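Local coordinates for zinc phosphodiesterase ELAC protein 1 (Homo sapiens, PDB 3ZWF) that shows some tRNA 3'-processing endonuclease activity as a two-zinc phosphodiesterase and acts in tRNA repair by removing a 2',3'-cyclic phosphate, at residues I53-H65 against L178-V190. Numbering follows the deposited sequence.
With ZN (zinc ion), chain E; ZN (zinc ion), chain D; PO4 (phosphate ion), chain F.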
loop_
_atom_site.group_PDB
_atom_site.type_symbol
_atom_site.label_atom_id
_atom_site.label_comp_id
_atom_site.label_asym_id
_atom_site.label_seq_id
_atom_site.Cartn_x
_atom_site.Cartn_y
_atom_site.Cartn_z
ATOM N N ILE A 53 -9.326 -9.803 -12.794
ATOM C CA ILE A 53 -8.798 -10.664 -11.721
ATOM C C ILE A 53 -9.955 -11.355 -11.029
ATOM O O ILE A 53 -10.850 -10.684 -10.524
ATOM C CB ILE A 53 -7.966 -9.854 -10.700
ATOM C CG1 ILE A 53 -6.651 -9.359 -11.335
ATOM C CG2 ILE A 53 -7.719 -10.711 -9.452
ATOM C CD1 ILE A 53 -5.854 -8.341 -10.485
ATOM N N THR A 54 -9.946 -12.686 -10.997
ATOM C CA THR A 54 -11.021 -13.452 -10.346
ATOM C C THR A 54 -10.603 -14.163 -9.046
ATOM O O THR A 54 -11.445 -14.550 -8.224
ATOM C CB THR A 54 -11.585 -14.502 -11.284
ATOM O OG1 THR A 54 -10.517 -15.355 -11.721
ATOM C CG2 THR A 54 -12.211 -13.862 -12.506
ATOM N N LYS A 55 -9.299 -14.341 -8.883
ATOM C CA LYS A 55 -8.745 -14.978 -7.703
ATOM C C LYS A 55 -7.428 -14.333 -7.317
ATOM O O LYS A 55 -6.664 -13.910 -8.175
ATOM C CB LYS A 55 -8.518 -16.491 -7.930
ATOM C CG LYS A 55 -9.771 -17.258 -8.356
ATOM C CD LYS A 55 -9.554 -18.770 -8.402
ATOM C CE LYS A 55 -10.689 -19.473 -9.158
ATOM N NZ LYS A 55 -11.976 -19.259 -8.492
ATOM N N ILE A 56 -7.183 -14.318 -6.013
ATOM C CA ILE A 56 -5.970 -13.800 -5.425
ATOM C C ILE A 56 -5.450 -14.767 -4.382
ATOM O O ILE A 56 -6.212 -15.268 -3.538
ATOM C CB ILE A 56 -6.246 -12.374 -4.781
ATOM C CG1 ILE A 56 -6.792 -11.439 -5.869
ATOM C CG2 ILE A 56 -4.984 -11.794 -4.165
ATOM C CD1 ILE A 56 -7.271 -10.086 -5.378
ATOM N N PHE A 57 -4.163 -15.051 -4.448
ATOM C CA PHE A 57 -3.498 -15.985 -3.574
ATOM C C PHE A 57 -2.353 -15.268 -2.870
ATOM O O PHE A 57 -1.446 -14.768 -3.529
ATOM C CB PHE A 57 -2.942 -17.197 -4.377
ATOM C CG PHE A 57 -3.975 -17.926 -5.210
ATOM C CD1 PHE A 57 -4.363 -17.473 -6.463
ATOM C CD2 PHE A 57 -4.556 -19.097 -4.722
ATOM C CE1 PHE A 57 -5.311 -18.124 -7.205
ATOM C CE2 PHE A 57 -5.506 -19.752 -5.462
ATOM C CZ PHE A 57 -5.878 -19.300 -6.717
ATOM N N ILE A 58 -2.357 -15.301 -1.539
ATOM C CA ILE A 58 -1.301 -14.643 -0.739
ATOM C C ILE A 58 -0.439 -15.652 -0.027
ATOM O O ILE A 58 -0.959 -16.531 0.698
ATOM C CB ILE A 58 -1.935 -13.665 0.318
ATOM C CG1 ILE A 58 -2.813 -12.603 -0.347
ATOM C CG2 ILE A 58 -0.840 -13.015 1.169
ATOM C CD1 ILE A 58 -2.110 -11.672 -1.381
ATOM N N THR A 59 0.873 -15.606 -0.295
ATOM C CA THR A 59 1.818 -16.659 0.192
ATOM C C THR A 59 2.118 -16.552 1.683
ATOM O O THR A 59 2.268 -17.541 2.362
ATOM C CB THR A 59 3.142 -16.636 -0.529
ATOM O OG1 THR A 59 3.753 -15.337 -0.390
ATOM C CG2 THR A 59 2.962 -16.970 -2.035
ATOM N N HIS A 60 2.136 -15.314 2.215
ATOM C CA HIS A 60 2.447 -15.081 3.612
ATOM C C HIS A 60 2.156 -13.644 3.981
ATOM O O HIS A 60 2.160 -12.795 3.099
ATOM C CB HIS A 60 3.862 -15.474 3.988
ATOM C CG HIS A 60 4.964 -14.632 3.401
ATOM N ND1 HIS A 60 5.274 -14.603 2.047
ATOM C CD2 HIS A 60 5.964 -13.976 4.028
ATOM C CE1 HIS A 60 6.345 -13.846 1.871
ATOM N NE2 HIS A 60 6.788 -13.453 3.055
ATOM N N LEU A 61 1.966 -13.428 5.278
ATOM C CA LEU A 61 1.589 -12.097 5.763
ATOM C C LEU A 61 2.792 -11.219 6.128
ATOM O O LEU A 61 2.848 -10.670 7.245
ATOM C CB LEU A 61 0.619 -12.258 6.950
ATOM C CG LEU A 61 -0.711 -12.933 6.596
ATOM C CD1 LEU A 61 -1.665 -13.047 7.796
ATOM C CD2 LEU A 61 -1.387 -12.163 5.445
ATOM N N HIS A 62 3.714 -11.050 5.170
ATOM C CA HIS A 62 4.717 -9.980 5.203
ATOM C C HIS A 62 4.216 -8.901 4.291
ATOM O O HIS A 62 3.632 -9.174 3.273
ATOM C CB HIS A 62 6.086 -10.459 4.781
ATOM C CG HIS A 62 6.861 -11.077 5.893
ATOM N ND1 HIS A 62 7.922 -11.918 5.668
ATOM C CD2 HIS A 62 6.761 -10.934 7.235
ATOM C CE1 HIS A 62 8.445 -12.270 6.825
ATOM N NE2 HIS A 62 7.740 -11.698 7.799
ATOM N N GLY A 63 4.419 -7.637 4.665
ATOM C CA GLY A 63 3.779 -6.552 3.967
ATOM C C GLY A 63 4.062 -6.408 2.478
ATOM O O GLY A 63 3.183 -5.978 1.715
ATOM N N ASP A 64 5.254 -6.823 2.050
ATOM C CA ASP A 64 5.659 -6.792 0.648
ATOM C C ASP A 64 4.926 -7.828 -0.213
ATOM O O ASP A 64 5.126 -7.869 -1.427
ATOM C CB ASP A 64 7.206 -6.959 0.436
ATOM C CG ASP A 64 7.798 -8.121 1.149
ATOM O OD1 ASP A 64 7.518 -8.358 2.361
ATOM O OD2 ASP A 64 8.569 -8.831 0.472
ATOM N N HIS A 65 4.066 -8.622 0.440
ATOM C CA HIS A 65 3.205 -9.575 -0.257
ATOM C C HIS A 65 1.702 -9.307 -0.118
ATOM O O HIS A 65 0.909 -10.046 -0.724
ATOM C CB HIS A 65 3.588 -11.007 0.195
ATOM C CG HIS A 65 5.037 -11.295 -0.022
ATOM N ND1 HIS A 65 5.501 -12.086 -1.058
ATOM C CD2 HIS A 65 6.132 -10.841 0.624
ATOM C CE1 HIS A 65 6.821 -12.099 -1.018
ATOM N NE2 HIS A 65 7.224 -11.347 -0.012
ATOM N N LEU A 178 5.765 -24.003 3.430
ATOM C CA LEU A 178 7.150 -23.556 3.355
ATOM C C LEU A 178 7.654 -23.081 4.705
ATOM O O LEU A 178 6.861 -22.836 5.610
ATOM C CB LEU A 178 7.306 -22.408 2.332
ATOM C CG LEU A 178 6.725 -22.674 0.945
ATOM C CD1 LEU A 178 6.916 -21.495 -0.008
ATOM C CD2 LEU A 178 7.421 -23.891 0.302
ATOM N N PHE A 179 8.970 -23.016 4.857
ATOM C CA PHE A 179 9.608 -22.518 6.068
ATOM C C PHE A 179 10.114 -21.104 5.810
ATOM O O PHE A 179 10.874 -20.882 4.874
ATOM C CB PHE A 179 10.779 -23.381 6.491
ATOM C CG PHE A 179 11.260 -23.077 7.871
ATOM C CD1 PHE A 179 12.217 -22.087 8.095
ATOM C CD2 PHE A 179 10.703 -23.745 8.979
ATOM C CE1 PHE A 179 12.608 -21.761 9.401
ATOM C CE2 PHE A 179 11.117 -23.439 10.293
ATOM C CZ PHE A 179 12.071 -22.430 10.490
ATOM N N HIS A 180 9.691 -20.160 6.650
ATOM C CA HIS A 180 10.105 -18.786 6.522
ATOM C C HIS A 180 10.135 -18.164 7.930
ATOM O O HIS A 180 9.883 -18.856 8.927
ATOM C CB HIS A 180 9.172 -18.096 5.521
ATOM C CG HIS A 180 9.539 -16.673 5.170
ATOM N ND1 HIS A 180 10.808 -16.270 4.789
ATOM C CD2 HIS A 180 8.760 -15.566 5.109
ATOM C CE1 HIS A 180 10.792 -14.959 4.552
ATOM N NE2 HIS A 180 9.561 -14.515 4.725
ATOM N N ARG A 181 10.421 -16.865 8.033
ATOM C CA ARG A 181 10.412 -16.178 9.332
ATOM C C ARG A 181 9.024 -16.190 9.959
ATOM O O ARG A 181 8.864 -16.225 11.189
ATOM C CB ARG A 181 10.884 -14.701 9.190
ATOM C CG ARG A 181 12.268 -14.530 8.683
ATOM C CD ARG A 181 12.838 -13.119 8.987
ATOM N NE ARG A 181 11.989 -11.981 8.593
ATOM C CZ ARG A 181 11.680 -11.650 7.333
ATOM N NH1 ARG A 181 12.080 -12.390 6.288
ATOM N NH2 ARG A 181 10.929 -10.581 7.111
ATOM N N ILE A 182 8.003 -16.165 9.102
ATOM C CA ILE A 182 6.614 -16.442 9.506
ATOM C C ILE A 182 6.151 -17.529 8.556
ATOM O O ILE A 182 6.835 -17.784 7.556
ATOM C CB ILE A 182 5.683 -15.206 9.432
ATOM C CG1 ILE A 182 5.553 -14.633 8.038
ATOM C CG2 ILE A 182 6.176 -14.139 10.435
ATOM C CD1 ILE A 182 4.447 -13.629 7.917
ATOM N N PRO A 183 5.014 -18.190 8.853
ATOM C CA PRO A 183 4.623 -19.253 7.936
ATOM C C PRO A 183 4.330 -18.754 6.522
ATOM O O PRO A 183 3.724 -17.685 6.330
ATOM C CB PRO A 183 3.380 -19.832 8.578
ATOM C CG PRO A 183 3.558 -19.523 10.072
ATOM C CD PRO A 183 4.177 -18.173 10.052
ATOM N N SER A 184 4.774 -19.533 5.552
ATOM C CA SER A 184 4.662 -19.172 4.173
ATOM C C SER A 184 4.237 -20.395 3.359
ATOM O O SER A 184 4.460 -21.540 3.776
ATOM C CB SER A 184 6.005 -18.589 3.693
ATOM O OG SER A 184 5.999 -18.225 2.315
ATOM N N PHE A 185 3.583 -20.118 2.233
ATOM C CA PHE A 185 2.954 -21.143 1.409
ATOM C C PHE A 185 3.409 -21.055 -0.026
ATOM O O PHE A 185 3.734 -19.998 -0.550
ATOM C CB PHE A 185 1.418 -21.062 1.463
ATOM C CG PHE A 185 0.859 -21.244 2.851
ATOM C CD1 PHE A 185 0.674 -22.521 3.407
ATOM C CD2 PHE A 185 0.535 -20.138 3.604
ATOM C CE1 PHE A 185 0.184 -22.665 4.676
ATOM C CE2 PHE A 185 0.049 -20.294 4.852
ATOM C CZ PHE A 185 -0.128 -21.552 5.399
ATOM N N GLY A 186 3.455 -22.229 -0.645
ATOM C CA GLY A 186 3.526 -22.350 -2.075
ATOM C C GLY A 186 2.211 -22.857 -2.653
ATOM O O GLY A 186 1.373 -23.485 -1.948
ATOM N N PHE A 187 2.003 -22.564 -3.921
ATOM C CA PHE A 187 0.785 -22.909 -4.617
ATOM C C PHE A 187 1.122 -23.699 -5.857
ATOM O O PHE A 187 2.053 -23.353 -6.603
ATOM C CB PHE A 187 -0.015 -21.677 -5.001
ATOM C CG PHE A 187 -0.430 -20.838 -3.815
ATOM C CD1 PHE A 187 -1.492 -21.208 -3.030
ATOM C CD2 PHE A 187 0.284 -19.694 -3.493
ATOM C CE1 PHE A 187 -1.871 -20.456 -1.927
ATOM C CE2 PHE A 187 -0.082 -18.937 -2.386
ATOM C CZ PHE A 187 -1.171 -19.317 -1.600
ATOM N N SER A 188 0.365 -24.787 -6.034
ATOM C CA SER A 188 0.451 -25.618 -7.201
ATOM C C SER A 188 -0.817 -25.476 -8.039
ATOM O O SER A 188 -1.925 -25.728 -7.545
ATOM C CB SER A 188 0.564 -27.082 -6.770
ATOM O OG SER A 188 0.543 -27.929 -7.903
ATOM N N VAL A 189 -0.653 -25.140 -9.312
ATOM C CA VAL A 189 -1.778 -25.047 -10.228
ATOM C C VAL A 189 -1.626 -26.112 -11.311
ATOM O O VAL A 189 -0.651 -26.096 -12.083
ATOM C CB VAL A 189 -1.887 -23.644 -10.879
ATOM C CG1 VAL A 189 -3.046 -23.627 -11.898
ATOM C CG2 VAL A 189 -2.062 -22.548 -9.788
ATOM N N VAL A 190 -2.587 -27.021 -11.356
ATOM C CA VAL A 190 -2.602 -28.073 -12.379
ATOM C C VAL A 190 -3.802 -27.893 -13.293
ATOM O O VAL A 190 -4.943 -27.881 -12.855
ATOM C CB VAL A 190 -2.588 -29.492 -11.761
ATOM C CG1 VAL A 190 -2.890 -30.565 -12.829
ATOM C CG2 VAL A 190 -1.240 -29.768 -11.109
HETATM ZN ZN ZN E . 8.775 -12.572 3.793
HETATM ZN ZN ZN D . 9.193 -10.893 0.837
HETATM P P PO4 F . 11.254 -10.346 3.347
HETATM O O1 PO4 F . 10.749 -11.662 3.991
HETATM O O2 PO4 F . 10.451 -9.192 4.146
HETATM O O3 PO4 F . 10.795 -10.210 1.950
HETATM O O4 PO4 F . 12.702 -10.235 3.678
HETATM O O HOH W 1 1.946 -15.809 7.040
HETATM O O HOH W 2 8.324 -10.810 2.821
#
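Ile182 lies over one face of the His62 imidazole: its CG1 sits 3.9 Å from the ring centroid, 19° off the normal, a CH-pi contact, while its CD1 reaches the Leu61 backbone. His62 CE1 lies over one face of the Arg181 guanidinium, the planes 18° apart, with NH2 3.0 Å from CE1. The Arg181 chain bends at chi3, bringing NH1 to donate over 2.8 Å to O1 of the phosphate that bridges the two zincs. His60, His62 and His180 bind the zinc that O1 reaches. His180 and His60 meet offset edge-to-face, the His180 edge toward the His60 face, planes at 89°, whereas His62 and His180 meet rim to rim. His60 to His65 form the HxHxDH motif of the metallo-beta-lactamase fold, after strand 53-57, with Asp64 and His65 on the second zinc and Asp251 bridging both. His60 ND1 donates to Thr59 OG1 (3.0 Å), nearly in the ring plane; together with the zinc bond at NE2, this fixes the ring's rotation, and Asp34 holds Thr59 OG1 in turn. Beyond the metals, Phe185 N donates to Thr59 O (2.9 Å), and a water links Leu61 N to Pro183 O. Between the two beta-sheets, Phe57 turns its edge to the face of Phe187, centroids 5.5 Å apart.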